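Local coordinates for Cry23AA1 (Bacillus thuringiensis, PDB 4RHZ), which probably acts together with Cry37Aa1 as a binary insecticidal toxin, with an elongated, zinc-binding, aerolysin-family fold of the kind that forms membrane pores, at residues I228-E233 against P245-I250; F31-E36 against V165-S170; T43-E48 against F103-S108; T80-V85 against T125-E130; P49-L54 against A151-N156. All coordinates share one frame; numbering follows the deposited sequence.

Contact 1: residues I228-E233 against P245-I250; sequences IIQVTE and PITYLI
Val231 packs against the ring of Tyr248 in the middle of an antiparallel beta hairpin, strands 211-235 and 246-254 of the aerolysin-family fold. Val231 CB lies over one face of the ring, 3.9 Å from the Tyr248 centroid and displaced toward the rim, a CH-pi contact, while Val231 CG1 reaches outward to 3.4 Å from Tyr248 OH. The ring leans over the partner strand because Tyr248 CG stands between its own backbone N and carbonyl carbon (chi1 56°). Glu233 runs alongside Ile246 CG2 on this face and brings OE2 to the edge of the Tyr248 ring, its carboxylate turned 80° from the ring plane.

The reverse face is more polar. Thr232 OG1 and Thr247 OG1 share a hydrogen bond of 2.8 Å, and Leu249 CD2 presses to 3.3 Å from Gln230 CG. This face also meets the partner protein: Thr247 OG1 bonds to Tyr30 of the Cry37Aa1 chain, and the amide of Gln230 is gripped at both ends by Lys97 and Cys99 of that chain.

Behind these side chains stands a regular ladder, an example of how backbone register decides which side chains become neighbours. Three pairs, Ile229 with Ile250, Val231 with Tyr248 and Glu233 with Ile246, each exchange two N-H...O bonds. The straightest runs from Ile250 N to Ile229 O, 2.8 Å long and 179° at the hydrogen.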
# COMPACT_ATOMS: atom_id res chain seq x y z
N ILE A 228 8.59 -9.67 -11.39
CA ILE A 228 8.98 -11.06 -11.29
C ILE A 228 8.63 -11.71 -12.68
O ILE A 228 7.62 -11.32 -13.33
CB ILE A 228 8.18 -11.73 -10.18
CG1 ILE A 228 8.66 -11.25 -8.82
CG2 ILE A 228 8.36 -13.27 -10.20
CD1 ILE A 228 7.70 -11.62 -7.68
N ILE A 229 9.47 -12.64 -13.14
CA ILE A 229 9.15 -13.45 -14.33
C ILE A 229 8.82 -14.82 -13.84
O ILE A 229 9.64 -15.48 -13.19
CB ILE A 229 10.31 -13.49 -15.30
CG1 ILE A 229 10.46 -12.08 -15.92
CG2 ILE A 229 10.02 -14.52 -16.40
CD1 ILE A 229 11.73 -11.87 -16.66
N GLN A 230 7.60 -15.26 -14.08
CA GLN A 230 7.17 -16.48 -13.47
C GLN A 230 7.09 -17.52 -14.60
O GLN A 230 6.34 -17.36 -15.57
CB GLN A 230 5.77 -16.25 -12.84
CG GLN A 230 5.01 -17.49 -12.46
CD GLN A 230 3.53 -17.22 -12.20
OE1 GLN A 230 3.19 -16.57 -11.20
NE2 GLN A 230 2.64 -17.78 -13.05
N VAL A 231 7.86 -18.60 -14.46
CA VAL A 231 8.01 -19.55 -15.61
C VAL A 231 7.44 -20.89 -15.28
O VAL A 231 7.87 -21.57 -14.31
CB VAL A 231 9.48 -19.70 -16.03
CG1 VAL A 231 9.59 -20.69 -17.26
CG2 VAL A 231 10.07 -18.31 -16.46
N THR A 232 6.48 -21.29 -16.11
CA THR A 232 5.92 -22.65 -16.05
C THR A 232 6.32 -23.55 -17.24
O THR A 232 6.07 -23.19 -18.40
CB THR A 232 4.35 -22.61 -15.93
OG1 THR A 232 4.00 -21.86 -14.74
CG2 THR A 232 3.82 -23.96 -15.76
N GLU A 233 6.92 -24.72 -16.98
CA GLU A 233 7.21 -25.68 -18.09
C GLU A 233 6.19 -26.76 -18.02
O GLU A 233 5.98 -27.29 -16.97
CB GLU A 233 8.55 -26.39 -17.95
CG GLU A 233 9.70 -25.55 -17.64
CD GLU A 233 11.07 -26.33 -17.56
OE1 GLU A 233 11.13 -27.61 -17.70
OE2 GLU A 233 12.09 -25.64 -17.36
N PRO A 245 6.32 -31.16 -15.28
CA PRO A 245 5.76 -29.81 -15.13
C PRO A 245 6.34 -29.15 -13.90
O PRO A 245 6.58 -29.81 -12.89
CB PRO A 245 4.26 -30.05 -14.96
CG PRO A 245 4.04 -31.49 -15.50
CD PRO A 245 5.28 -32.19 -15.09
N ILE A 246 6.70 -27.88 -14.04
CA ILE A 246 7.30 -27.15 -12.95
C ILE A 246 7.04 -25.64 -13.13
O ILE A 246 7.11 -25.12 -14.28
CB ILE A 246 8.82 -27.46 -12.82
CG1 ILE A 246 9.39 -26.82 -11.54
CG2 ILE A 246 9.62 -27.06 -14.10
CD1 ILE A 246 10.89 -27.09 -11.30
N THR A 247 6.75 -24.94 -12.01
CA THR A 247 6.76 -23.49 -12.01
C THR A 247 7.89 -22.93 -11.16
O THR A 247 8.01 -23.29 -10.01
CB THR A 247 5.44 -22.93 -11.52
OG1 THR A 247 4.36 -23.31 -12.42
CG2 THR A 247 5.51 -21.36 -11.39
N TYR A 248 8.74 -22.06 -11.72
CA TYR A 248 9.78 -21.40 -10.90
C TYR A 248 9.77 -19.87 -11.18
O TYR A 248 9.21 -19.43 -12.18
CB TYR A 248 11.21 -21.98 -11.15
CG TYR A 248 11.63 -21.94 -12.61
CD1 TYR A 248 12.47 -20.93 -13.09
CD2 TYR A 248 11.20 -22.92 -13.52
CE1 TYR A 248 12.83 -20.87 -14.44
CE2 TYR A 248 11.59 -22.89 -14.88
CZ TYR A 248 12.41 -21.88 -15.33
OH TYR A 248 12.75 -21.81 -16.68
N LEU A 249 10.35 -19.07 -10.29
CA LEU A 249 10.24 -17.60 -10.42
C LEU A 249 11.59 -16.98 -10.48
O LEU A 249 12.46 -17.32 -9.71
CB LEU A 249 9.52 -17.03 -9.22
CG LEU A 249 8.13 -17.61 -8.92
CD1 LEU A 249 7.72 -17.19 -7.51
CD2 LEU A 249 7.14 -17.22 -9.91
N ILE A 250 11.76 -16.08 -11.43
CA ILE A 250 13.02 -15.39 -11.61
C ILE A 250 12.80 -13.88 -11.24
O ILE A 250 11.93 -13.22 -11.81
CB ILE A 250 13.43 -15.48 -13.10
CG1 ILE A 250 13.68 -16.93 -13.53
CG2 ILE A 250 14.68 -14.57 -13.40
CD1 ILE A 250 13.58 -17.05 -15.04

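Contact 2: residues F31-E36 against V165-S170; sequences FKVFNE and VECDMS
Asn35 and Asp168 supply the side-chain hydrogen bond of this strand pair: Asn35 ND2 gives to Asp168 OD2 at 2.7 Å, meeting that oxygen on its anti side, somewhat out of the carboxylate plane, with the amide and carboxylate planes 71° apart. Asp168 OD1 is taken by His212, which also bonds Glu166, so the Asp168 carboxylate is held at both oxygens. In the backbone, Lys32 N reaches Ser170 O at 2.7 Å and Asp168 N reaches Phe34 O at 2.8 Å. Beyond Phe34 the ladder slips: Asn35, in a left-handed backbone conformation, and Glu36 together face Cys167 before Ser37 pairs with Glu166, a beta bulge in strand 32-40.

Packing divides between the two faces of this antiparallel strand pair. On that of Asp168, the Phe34 ring is carried over the neighbouring strand by a chi1 of 57°, and Asp168 CB sits over it, 3.8 Å from the Phe34 centroid, in a CH-pi contact. Lys32 NZ lies above the opposite face of this ring, toward its rim. On the other face Met169 SD approaches the edge of the Phe31 ring, 5.3 Å from its centroid, a Met-aromatic contact that Val191 of helix 191-197 adjoins. Val33 CG2 lies beside Met169 CG at 4.0 Å.

The chemistry implies a two-sided strand pair, apolar and sulfur-rich toward the helix, mainly polar round the Phe34 ring on the other, where the shared histidine would probably stabilise both acids' negative charge.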
# COMPACT_ATOMS: atom_id res chain seq x y z
N PHE A 31 11.57 34.95 20.21
CA PHE A 31 10.65 33.93 19.77
C PHE A 31 11.33 32.82 18.98
O PHE A 31 12.02 33.09 18.00
CB PHE A 31 9.51 34.47 18.96
CG PHE A 31 8.44 33.50 18.83
CD1 PHE A 31 7.48 33.42 19.82
CD2 PHE A 31 8.41 32.60 17.75
CE1 PHE A 31 6.45 32.49 19.71
CE2 PHE A 31 7.41 31.67 17.65
CZ PHE A 31 6.40 31.62 18.64
N LYS A 32 11.15 31.58 19.43
CA LYS A 32 11.71 30.50 18.63
C LYS A 32 10.83 29.26 18.39
O LYS A 32 10.02 28.83 19.22
CB LYS A 32 13.19 30.18 19.00
CG LYS A 32 13.45 29.89 20.47
CD LYS A 32 14.94 29.45 20.76
CE LYS A 32 15.05 28.58 22.05
NZ LYS A 32 15.90 27.34 21.86
N VAL A 33 10.99 28.71 17.19
CA VAL A 33 10.43 27.40 16.85
C VAL A 33 11.58 26.37 16.73
O VAL A 33 12.58 26.62 16.12
CB VAL A 33 9.68 27.47 15.55
CG1 VAL A 33 9.03 26.06 15.20
CG2 VAL A 33 8.62 28.59 15.59
N PHE A 34 11.42 25.21 17.32
CA PHE A 34 12.48 24.21 17.24
C PHE A 34 11.92 22.80 17.52
O PHE A 34 10.68 22.64 17.81
CB PHE A 34 13.63 24.57 18.24
CG PHE A 34 13.16 24.68 19.68
CD1 PHE A 34 13.36 23.64 20.58
CD2 PHE A 34 12.46 25.83 20.12
CE1 PHE A 34 12.93 23.77 21.94
CE2 PHE A 34 12.02 25.96 21.46
CZ PHE A 34 12.23 24.93 22.36
N ASN A 35 12.84 21.80 17.47
CA ASN A 35 12.49 20.38 17.55
C ASN A 35 11.34 20.07 16.60
O ASN A 35 10.35 19.45 17.01
CB ASN A 35 12.03 19.98 18.97
CG ASN A 35 13.12 20.11 20.01
OD1 ASN A 35 14.31 20.16 19.66
ND2 ASN A 35 12.73 20.24 21.28
N GLU A 36 11.42 20.57 15.38
CA GLU A 36 10.44 20.17 14.34
C GLU A 36 10.60 18.67 14.08
O GLU A 36 11.72 18.13 14.04
CB GLU A 36 10.70 20.91 13.04
CG GLU A 36 10.42 22.39 13.10
CD GLU A 36 11.68 23.22 13.23
OE1 GLU A 36 12.57 22.87 14.04
OE2 GLU A 36 11.78 24.21 12.48
N VAL A 165 2.67 15.94 13.08
CA VAL A 165 3.36 17.16 12.64
C VAL A 165 3.53 18.07 13.91
O VAL A 165 2.58 18.66 14.39
CB VAL A 165 2.50 17.87 11.55
CG1 VAL A 165 3.13 19.17 11.09
CG2 VAL A 165 2.24 16.95 10.35
N GLU A 166 4.74 18.12 14.44
CA GLU A 166 5.00 18.59 15.78
C GLU A 166 6.14 19.56 15.82
O GLU A 166 7.09 19.45 15.03
CB GLU A 166 5.35 17.42 16.69
CG GLU A 166 4.13 16.59 17.01
CD GLU A 166 4.48 15.49 17.99
OE1 GLU A 166 4.12 15.61 19.16
OE2 GLU A 166 5.17 14.52 17.61
N CYS A 167 6.05 20.51 16.76
CA CYS A 167 7.24 21.33 17.14
C CYS A 167 7.06 21.97 18.53
O CYS A 167 5.98 21.92 19.11
CB CYS A 167 7.56 22.41 16.12
SG CYS A 167 6.17 23.52 15.90
N ASP A 168 8.15 22.55 19.03
CA ASP A 168 8.17 23.36 20.27
C ASP A 168 8.34 24.82 19.94
O ASP A 168 8.91 25.19 18.92
CB ASP A 168 9.35 22.96 21.16
CG ASP A 168 9.19 21.57 21.77
OD1 ASP A 168 8.03 21.14 21.99
OD2 ASP A 168 10.24 20.93 22.06
N MET A 169 7.87 25.65 20.84
CA MET A 169 7.92 27.09 20.66
C MET A 169 8.22 27.67 22.04
O MET A 169 7.68 27.21 23.06
CB MET A 169 6.58 27.57 20.15
CG MET A 169 6.42 27.39 18.68
SD MET A 169 4.83 28.03 18.07
CE MET A 169 4.60 27.00 16.60
N SER A 170 9.09 28.67 22.07
CA SER A 170 9.35 29.43 23.29
C SER A 170 9.46 30.89 22.88
O SER A 170 9.71 31.20 21.68
CB SER A 170 10.64 29.00 23.96
OG SER A 170 11.68 29.28 23.05

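Contact 3: residues T43-E48 against F103-S108; sequences TEIPTE and FGFVNS
Ile45 and Phe105 lie side by side and point the same way, with Ile45 CG1 over one face of the ring, 4.0 Å from the Phe105 centroid, in a CH-pi contact offset toward the rim. The edge of the same ring faces Thr47 O, which lies in its plane 3.4 Å from Phe105 CD2. With CG1 anti to the carbonyl carbon (chi1 -51°) and a fold at chi2 (-43°), Ile45 turns its CD1 the other way, to 3.8 Å from Phe103 CB. One isoleucine thus spans two phenylalanines, and Phe103 continues inward to Tyr159 and Val161 of strand 146-179.

The backbones run parallel here. Strand 44-45 forms the edge of a small mixed sheet beside strand 96-105, with Gly104 N bonded to Thr43 O at 3.0 Å and Ile45 N to Gly104 O at 2.7 Å; Val106 N then donates to Ile45 O. Strands 96-105 and 111-119 form a hairpin lying along the long strands, a position consistent with the hairpin that aerolysin-type toxins release for membrane insertion. The type II turn from Phe105 to Ser108 begins the reversal between these two strands, with Asn107 at the positive-phi corner.

At this turn the polar groups take over. Asn107 ND2 gives a long bond, 3.3 Å, to the anti lone pair of Glu48 OE2, the amide and carboxylate planes 83° apart; Glu48 OE1 is bonded to Thr105 of the Cry37Aa1 chain. Glu44 bends across Val106 CG1, and a water accepts from Asn107 N at 2.9 Å and donates to Glu44 OE1.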
# COMPACT_ATOMS: atom_id res chain seq x y z
N THR A 43 4.80 2.17 10.93
CA THR A 43 5.78 2.04 9.90
C THR A 43 5.63 0.74 9.05
O THR A 43 6.29 0.57 8.02
CB THR A 43 7.16 2.21 10.53
OG1 THR A 43 8.12 2.46 9.50
CG2 THR A 43 7.55 1.01 11.35
N GLU A 44 4.74 -0.15 9.49
CA GLU A 44 4.42 -1.39 8.79
C GLU A 44 3.12 -1.21 8.09
O GLU A 44 2.07 -1.12 8.74
CB GLU A 44 4.28 -2.57 9.77
CG GLU A 44 5.59 -3.14 10.32
CD GLU A 44 5.91 -4.54 9.73
OE1 GLU A 44 5.17 -5.52 10.08
OE2 GLU A 44 6.90 -4.64 8.93
N ILE A 45 3.15 -1.17 6.77
CA ILE A 45 1.91 -1.04 6.05
C ILE A 45 1.13 -2.29 6.38
O ILE A 45 1.63 -3.38 6.17
CB ILE A 45 2.09 -0.95 4.52
CG1 ILE A 45 3.14 0.12 4.12
CG2 ILE A 45 0.76 -0.77 3.82
CD1 ILE A 45 2.99 1.40 4.92
N PRO A 46 -0.11 -2.14 6.87
CA PRO A 46 -0.82 -3.39 7.19
C PRO A 46 -1.57 -4.01 6.01
O PRO A 46 -2.45 -4.80 6.22
CB PRO A 46 -1.84 -2.92 8.28
CG PRO A 46 -2.24 -1.51 7.76
CD PRO A 46 -0.96 -0.95 7.08
N THR A 47 -1.31 -3.61 4.79
CA THR A 47 -2.01 -4.19 3.66
C THR A 47 -0.91 -4.90 2.84
O THR A 47 0.16 -4.31 2.56
CB THR A 47 -2.72 -3.10 2.85
OG1 THR A 47 -3.85 -2.63 3.61
CG2 THR A 47 -3.28 -3.65 1.53
N GLU A 48 -1.13 -6.16 2.47
CA GLU A 48 -0.05 -6.88 1.77
C GLU A 48 0.18 -6.38 0.34
O GLU A 48 -0.75 -5.95 -0.34
CB GLU A 48 -0.34 -8.39 1.74
CG GLU A 48 -0.21 -9.15 3.10
CD GLU A 48 -0.32 -10.68 2.90
OE1 GLU A 48 -0.47 -11.14 1.72
OE2 GLU A 48 -0.26 -11.42 3.90
N PHE A 103 9.08 2.49 4.89
CA PHE A 103 7.97 1.65 5.23
C PHE A 103 8.24 0.17 4.89
O PHE A 103 8.85 -0.15 3.86
CB PHE A 103 6.70 2.12 4.54
CG PHE A 103 6.22 3.49 4.94
CD1 PHE A 103 5.93 4.45 3.96
CD2 PHE A 103 6.01 3.82 6.26
CE1 PHE A 103 5.46 5.74 4.29
CE2 PHE A 103 5.55 5.13 6.63
CZ PHE A 103 5.26 6.08 5.63
N GLY A 104 7.83 -0.72 5.78
CA GLY A 104 7.80 -2.15 5.49
C GLY A 104 6.37 -2.62 5.25
O GLY A 104 5.42 -1.84 5.41
N PHE A 105 6.21 -3.87 4.88
CA PHE A 105 4.87 -4.46 4.73
C PHE A 105 4.69 -5.67 5.66
O PHE A 105 5.58 -6.49 5.74
CB PHE A 105 4.66 -4.87 3.29
CG PHE A 105 4.58 -3.71 2.36
CD1 PHE A 105 5.72 -3.12 1.87
CD2 PHE A 105 3.35 -3.21 1.97
CE1 PHE A 105 5.64 -2.05 1.03
CE2 PHE A 105 3.27 -2.17 1.11
CZ PHE A 105 4.40 -1.58 0.64
N VAL A 106 3.56 -5.76 6.36
CA VAL A 106 3.39 -6.83 7.34
C VAL A 106 3.39 -8.18 6.63
O VAL A 106 2.84 -8.36 5.52
CB VAL A 106 2.10 -6.73 8.27
CG1 VAL A 106 2.22 -5.61 9.40
CG2 VAL A 106 0.81 -6.65 7.45
N ASN A 107 4.03 -9.12 7.31
CA ASN A 107 4.21 -10.50 6.85
C ASN A 107 5.30 -10.63 5.77
O ASN A 107 5.52 -11.75 5.27
CB ASN A 107 2.88 -11.19 6.44
CG ASN A 107 1.72 -11.01 7.50
OD1 ASN A 107 1.95 -11.12 8.72
ND2 ASN A 107 0.48 -10.76 7.02
N SER A 108 6.00 -9.54 5.41
CA SER A 108 7.12 -9.66 4.43
C SER A 108 8.35 -8.77 4.59
O SER A 108 8.63 -8.26 5.67
CB SER A 108 6.65 -9.63 2.98
OG SER A 108 5.90 -8.47 2.70
O HOH W 1 6.04 -8.50 9.31

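Contact 4: residues T80-V85 against T125-E130; sequences TETSAV and TTTTTE
Thr82 and Thr127 form a non-hydrogen-bonded pair of an antiparallel ladder, and the side chain of Thr82 can be followed atom by atom. Thr82 CB stands 3.7 Å from Thr127 OG1. From there the hydroxyl branch, anti to the carbonyl carbon (chi1 -64°), reaches obliquely across: Thr82 OG1 and Thr127 OG1 share a hydrogen bond of 2.8 Å, and Thr127 CG2 closes in on the same oxygen at 3.2 Å. The methyl branch, Thr82 CG2, lies 3.5 Å from Thr127 OG1 and, in another direction, near Thr126 O.

The pattern repeats more loosely two residues along, at the next non-hydrogen-bonded pair. Thr80 OG1 and Thr129 OG1 are joined by a weak bond of 3.4 Å, while Thr80 CG2 packs diagonally on Thr127 CG2. Glu81 with Thr128, between these pairs, and Ser83 with Thr126, beyond Thr82, each exchange two N-H...O bonds. On its other edge strand 67-90 is hydrogen-bonded to strand 211-235.

The opposite face bears the acids. Glu81 OE2 comes within 5.1 Å of Glu130 OE1, and Glu130, with His79 and His132, binds the zinc ion, which lies about 5 Å from the Glu81 side chain. Threonine-rich strands of this sort recur in aerolysin-type toxins. The chemistry implies a polar surface ladder tied by hydroxyl pairs on one side, with the metal on the other probably offsetting two neighbouring negative charges.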
# COMPACT_ATOMS: atom_id res chain seq x y z
N THR A 80 1.58 7.40 -8.24
CA THR A 80 1.27 8.62 -7.45
C THR A 80 1.83 8.66 -5.99
O THR A 80 1.83 7.65 -5.28
CB THR A 80 -0.27 8.81 -7.47
OG1 THR A 80 -0.72 8.99 -8.80
CG2 THR A 80 -0.72 10.06 -6.75
N GLU A 81 2.30 9.84 -5.55
CA GLU A 81 2.57 10.16 -4.12
C GLU A 81 1.93 11.50 -3.74
O GLU A 81 1.94 12.49 -4.52
CB GLU A 81 4.05 10.23 -3.82
CG GLU A 81 4.77 9.02 -4.29
CD GLU A 81 6.27 9.07 -4.13
OE1 GLU A 81 6.89 10.14 -3.89
OE2 GLU A 81 6.87 7.98 -4.26
N THR A 82 1.40 11.52 -2.53
CA THR A 82 0.63 12.61 -2.03
C THR A 82 0.97 12.78 -0.55
O THR A 82 1.08 11.79 0.24
CB THR A 82 -0.79 12.34 -2.25
OG1 THR A 82 -0.98 12.30 -3.64
CG2 THR A 82 -1.73 13.48 -1.68
N SER A 83 1.20 14.05 -0.20
CA SER A 83 1.28 14.46 1.18
C SER A 83 0.60 15.84 1.45
O SER A 83 0.28 16.58 0.50
CB SER A 83 2.71 14.43 1.65
OG SER A 83 3.43 15.46 1.04
N ALA A 84 0.25 16.07 2.73
CA ALA A 84 -0.34 17.36 3.21
C ALA A 84 -0.25 17.41 4.75
O ALA A 84 -0.06 16.37 5.41
CB ALA A 84 -1.76 17.52 2.77
N VAL A 85 -0.31 18.62 5.30
CA VAL A 85 -0.52 18.85 6.71
C VAL A 85 -2.02 19.05 6.77
O VAL A 85 -2.60 19.72 5.94
CB VAL A 85 0.20 20.15 7.13
CG1 VAL A 85 -0.27 20.69 8.55
CG2 VAL A 85 1.73 20.01 7.03
N THR A 125 -2.58 20.49 -0.51
CA THR A 125 -2.07 19.16 -0.71
C THR A 125 -1.18 19.10 -1.97
O THR A 125 -1.49 19.77 -2.98
CB THR A 125 -3.20 18.07 -0.69
OG1 THR A 125 -3.93 18.16 -1.89
CG2 THR A 125 -4.23 18.40 0.33
N THR A 126 -0.07 18.32 -1.89
CA THR A 126 0.82 18.11 -3.04
C THR A 126 0.90 16.64 -3.48
O THR A 126 1.14 15.73 -2.67
CB THR A 126 2.27 18.66 -2.87
OG1 THR A 126 2.86 18.01 -1.76
CG2 THR A 126 2.33 20.18 -2.64
N THR A 127 0.69 16.44 -4.78
CA THR A 127 0.74 15.12 -5.43
C THR A 127 1.69 15.17 -6.62
O THR A 127 1.62 16.12 -7.43
CB THR A 127 -0.63 14.75 -5.97
OG1 THR A 127 -1.58 14.73 -4.91
CG2 THR A 127 -0.60 13.37 -6.68
N THR A 128 2.57 14.16 -6.72
CA THR A 128 3.35 13.83 -7.95
C THR A 128 2.86 12.52 -8.58
O THR A 128 2.76 11.49 -7.91
CB THR A 128 4.85 13.67 -7.70
OG1 THR A 128 5.33 14.78 -6.99
CG2 THR A 128 5.62 13.69 -9.02
N THR A 129 2.54 12.59 -9.86
CA THR A 129 2.23 11.43 -10.68
C THR A 129 3.31 11.34 -11.75
O THR A 129 3.51 12.28 -12.52
CB THR A 129 0.89 11.61 -11.41
OG1 THR A 129 -0.12 11.94 -10.46
CG2 THR A 129 0.41 10.32 -12.07
N GLU A 130 4.00 10.21 -11.77
CA GLU A 130 5.08 9.94 -12.74
C GLU A 130 5.00 8.54 -13.32
O GLU A 130 4.37 7.65 -12.76
CB GLU A 130 6.43 10.13 -12.10
CG GLU A 130 6.59 9.41 -10.81
CD GLU A 130 7.78 9.90 -9.97
OE1 GLU A 130 8.11 9.17 -9.02
OE2 GLU A 130 8.39 10.99 -10.23

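Contact 5: residues P49-L54 against A151-N156; sequences PVNNQL and AYIIQN
Ala151 sets its methyl group against the Gln53 side chain, with Ala151 CB 3.7 Å from Gln53 NE2, at one end of an antiparallel pairing between strands 50-61 and 146-179. The sheet does not stop at this chain: Val50, Asn51 and Asn52 also pair in parallel with a strand of the Cry37Aa1 chain, a clear example of an interface built by sheet extension.

Next comes Tyr152, whose carbonyl oxygen accepts from Leu54 N at 2.8 Å. Its ring leads away from the partner strand to stack on Phe73 and bond Asp136 through OH, touching Leu54 CD1 obliquely on the way. Ile153 turns to the other face and straddles two polar side chains by their carbons: Ile153 CG2 meets Asn51 CB at 3.6 Å, and Ile153 CD1 meets Gln53 CG at 3.7 Å. A nearly eclipsed chi2 of -9° puts CD1 there. Ile154 bonds Asn52 through both its N and its O.

Gln155, its chain extended, lies on the same face of the sheet as Asn51 and crosses it obliquely. Gln155 NE2 gives to a lone pair of Asn51 OD1 at 2.7 Å, in the carbonyl plane, with the two amides only 22° apart. Asn51 ND2 in turn donates to Cys99 O of the Cry37Aa1 chain, forming a relay of amides across the interface, while Pro49 CB packs on Gln155 CG. Asn156 closes the ladder with two bonds to Val50; in one of them Asn156 N meets Val50 O at 2.8 Å, tilted 33° from the carbonyl plane.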
# COMPACT_ATOMS: atom_id res chain seq x y z
N PRO A 49 1.42 -6.40 -0.12
CA PRO A 49 1.59 -6.23 -1.58
C PRO A 49 0.81 -7.24 -2.46
O PRO A 49 0.51 -8.35 -2.00
CB PRO A 49 3.12 -6.44 -1.79
CG PRO A 49 3.75 -6.40 -0.45
CD PRO A 49 2.68 -6.67 0.58
N VAL A 50 0.47 -6.83 -3.68
CA VAL A 50 -0.28 -7.63 -4.57
C VAL A 50 0.47 -7.90 -5.95
O VAL A 50 0.84 -6.95 -6.66
CB VAL A 50 -1.70 -7.00 -4.86
CG1 VAL A 50 -2.46 -7.84 -5.90
CG2 VAL A 50 -2.54 -6.91 -3.54
N ASN A 51 0.57 -9.19 -6.30
CA ASN A 51 1.16 -9.64 -7.55
C ASN A 51 0.08 -9.60 -8.56
O ASN A 51 -0.94 -10.23 -8.38
CB ASN A 51 1.70 -11.10 -7.42
CG ASN A 51 3.09 -11.16 -6.72
OD1 ASN A 51 3.72 -10.09 -6.42
ND2 ASN A 51 3.59 -12.39 -6.47
N ASN A 52 0.31 -8.89 -9.64
CA ASN A 52 -0.58 -8.79 -10.74
C ASN A 52 0.12 -9.39 -11.98
O ASN A 52 1.25 -9.01 -12.33
CB ASN A 52 -0.91 -7.29 -11.04
CG ASN A 52 -1.74 -6.66 -9.89
OD1 ASN A 52 -2.98 -6.83 -9.82
ND2 ASN A 52 -1.02 -6.16 -8.88
N GLN A 53 -0.58 -10.23 -12.70
CA GLN A 53 -0.06 -10.72 -13.91
C GLN A 53 -0.41 -9.83 -15.08
O GLN A 53 -1.60 -9.54 -15.31
CB GLN A 53 -0.60 -12.12 -14.12
CG GLN A 53 0.24 -12.81 -15.12
CD GLN A 53 -0.55 -13.66 -15.98
OE1 GLN A 53 -1.20 -13.17 -16.92
NE2 GLN A 53 -0.52 -15.00 -15.70
N LEU A 54 0.61 -9.40 -15.82
CA LEU A 54 0.40 -8.47 -16.95
C LEU A 54 0.24 -9.06 -18.32
O LEU A 54 -0.79 -8.75 -18.95
CB LEU A 54 1.46 -7.36 -17.02
CG LEU A 54 1.61 -6.71 -15.62
CD1 LEU A 54 2.83 -5.86 -15.66
CD2 LEU A 54 0.33 -5.91 -15.21
N ALA A 151 5.26 -15.69 -17.50
CA ALA A 151 4.27 -14.61 -17.16
C ALA A 151 5.02 -13.46 -16.46
O ALA A 151 5.82 -13.67 -15.57
CB ALA A 151 3.14 -15.18 -16.25
N TYR A 152 4.75 -12.24 -16.87
CA TYR A 152 5.37 -11.06 -16.23
C TYR A 152 4.46 -10.56 -15.11
O TYR A 152 3.27 -10.27 -15.32
CB TYR A 152 5.53 -9.97 -17.33
CG TYR A 152 6.44 -8.84 -16.97
CD1 TYR A 152 7.64 -9.07 -16.29
CD2 TYR A 152 6.16 -7.54 -17.41
CE1 TYR A 152 8.50 -8.04 -16.02
CE2 TYR A 152 7.02 -6.49 -17.10
CZ TYR A 152 8.16 -6.74 -16.44
OH TYR A 152 9.02 -5.74 -16.20
N ILE A 153 5.01 -10.52 -13.90
CA ILE A 153 4.27 -10.21 -12.68
C ILE A 153 4.79 -8.85 -12.15
O ILE A 153 6.02 -8.69 -12.00
CB ILE A 153 4.55 -11.21 -11.50
CG1 ILE A 153 3.98 -12.65 -11.67
CG2 ILE A 153 3.95 -10.71 -10.24
CD1 ILE A 153 3.06 -12.84 -12.79
N ILE A 154 3.88 -7.90 -11.86
CA ILE A 154 4.28 -6.66 -11.16
C ILE A 154 3.68 -6.67 -9.74
O ILE A 154 2.47 -6.90 -9.56
CB ILE A 154 3.94 -5.41 -12.02
CG1 ILE A 154 4.80 -4.19 -11.64
CG2 ILE A 154 2.47 -5.08 -11.97
CD1 ILE A 154 4.71 -3.80 -10.22
N GLN A 155 4.53 -6.52 -8.75
CA GLN A 155 4.12 -6.53 -7.40
C GLN A 155 3.85 -5.07 -6.92
O GLN A 155 4.77 -4.29 -6.76
CB GLN A 155 5.18 -7.21 -6.54
CG GLN A 155 4.79 -7.34 -5.14
CD GLN A 155 5.72 -8.19 -4.35
OE1 GLN A 155 6.45 -7.69 -3.48
NE2 GLN A 155 5.73 -9.50 -4.66
N ASN A 156 2.58 -4.77 -6.70
CA ASN A 156 2.07 -3.47 -6.26
C ASN A 156 1.93 -3.32 -4.79
O ASN A 156 1.48 -4.25 -4.11
CB ASN A 156 0.71 -3.21 -6.88
CG ASN A 156 0.81 -2.21 -7.95
OD1 ASN A 156 1.19 -2.54 -9.12
ND2 ASN A 156 0.55 -0.91 -7.58

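In the fold
The five contacts follow the length of the molecule, with contacts 1 and 2 on opposite sides of its centre, about 55 Å apart between centres. Contacts 1 and 5 are partly buried and touch directly, because strand 211-235 neighbours strand 146-179; both combine apolar packing with amide or hydroxyl bonds to Cry37Aa1. Strand 146-179 also serves contact 2, a surface contact where sulfur and aromatic packing is set against charged groups. Contact 4, likewise on the surface, relies on hydroxyl pairs beside the zinc site. Contact 3, also partly buried and bonded to Cry37Aa1 through Glu48, stands apart as a parallel pairing in the smaller sheet, yet Phe105 packs on Pro49 of contact 5.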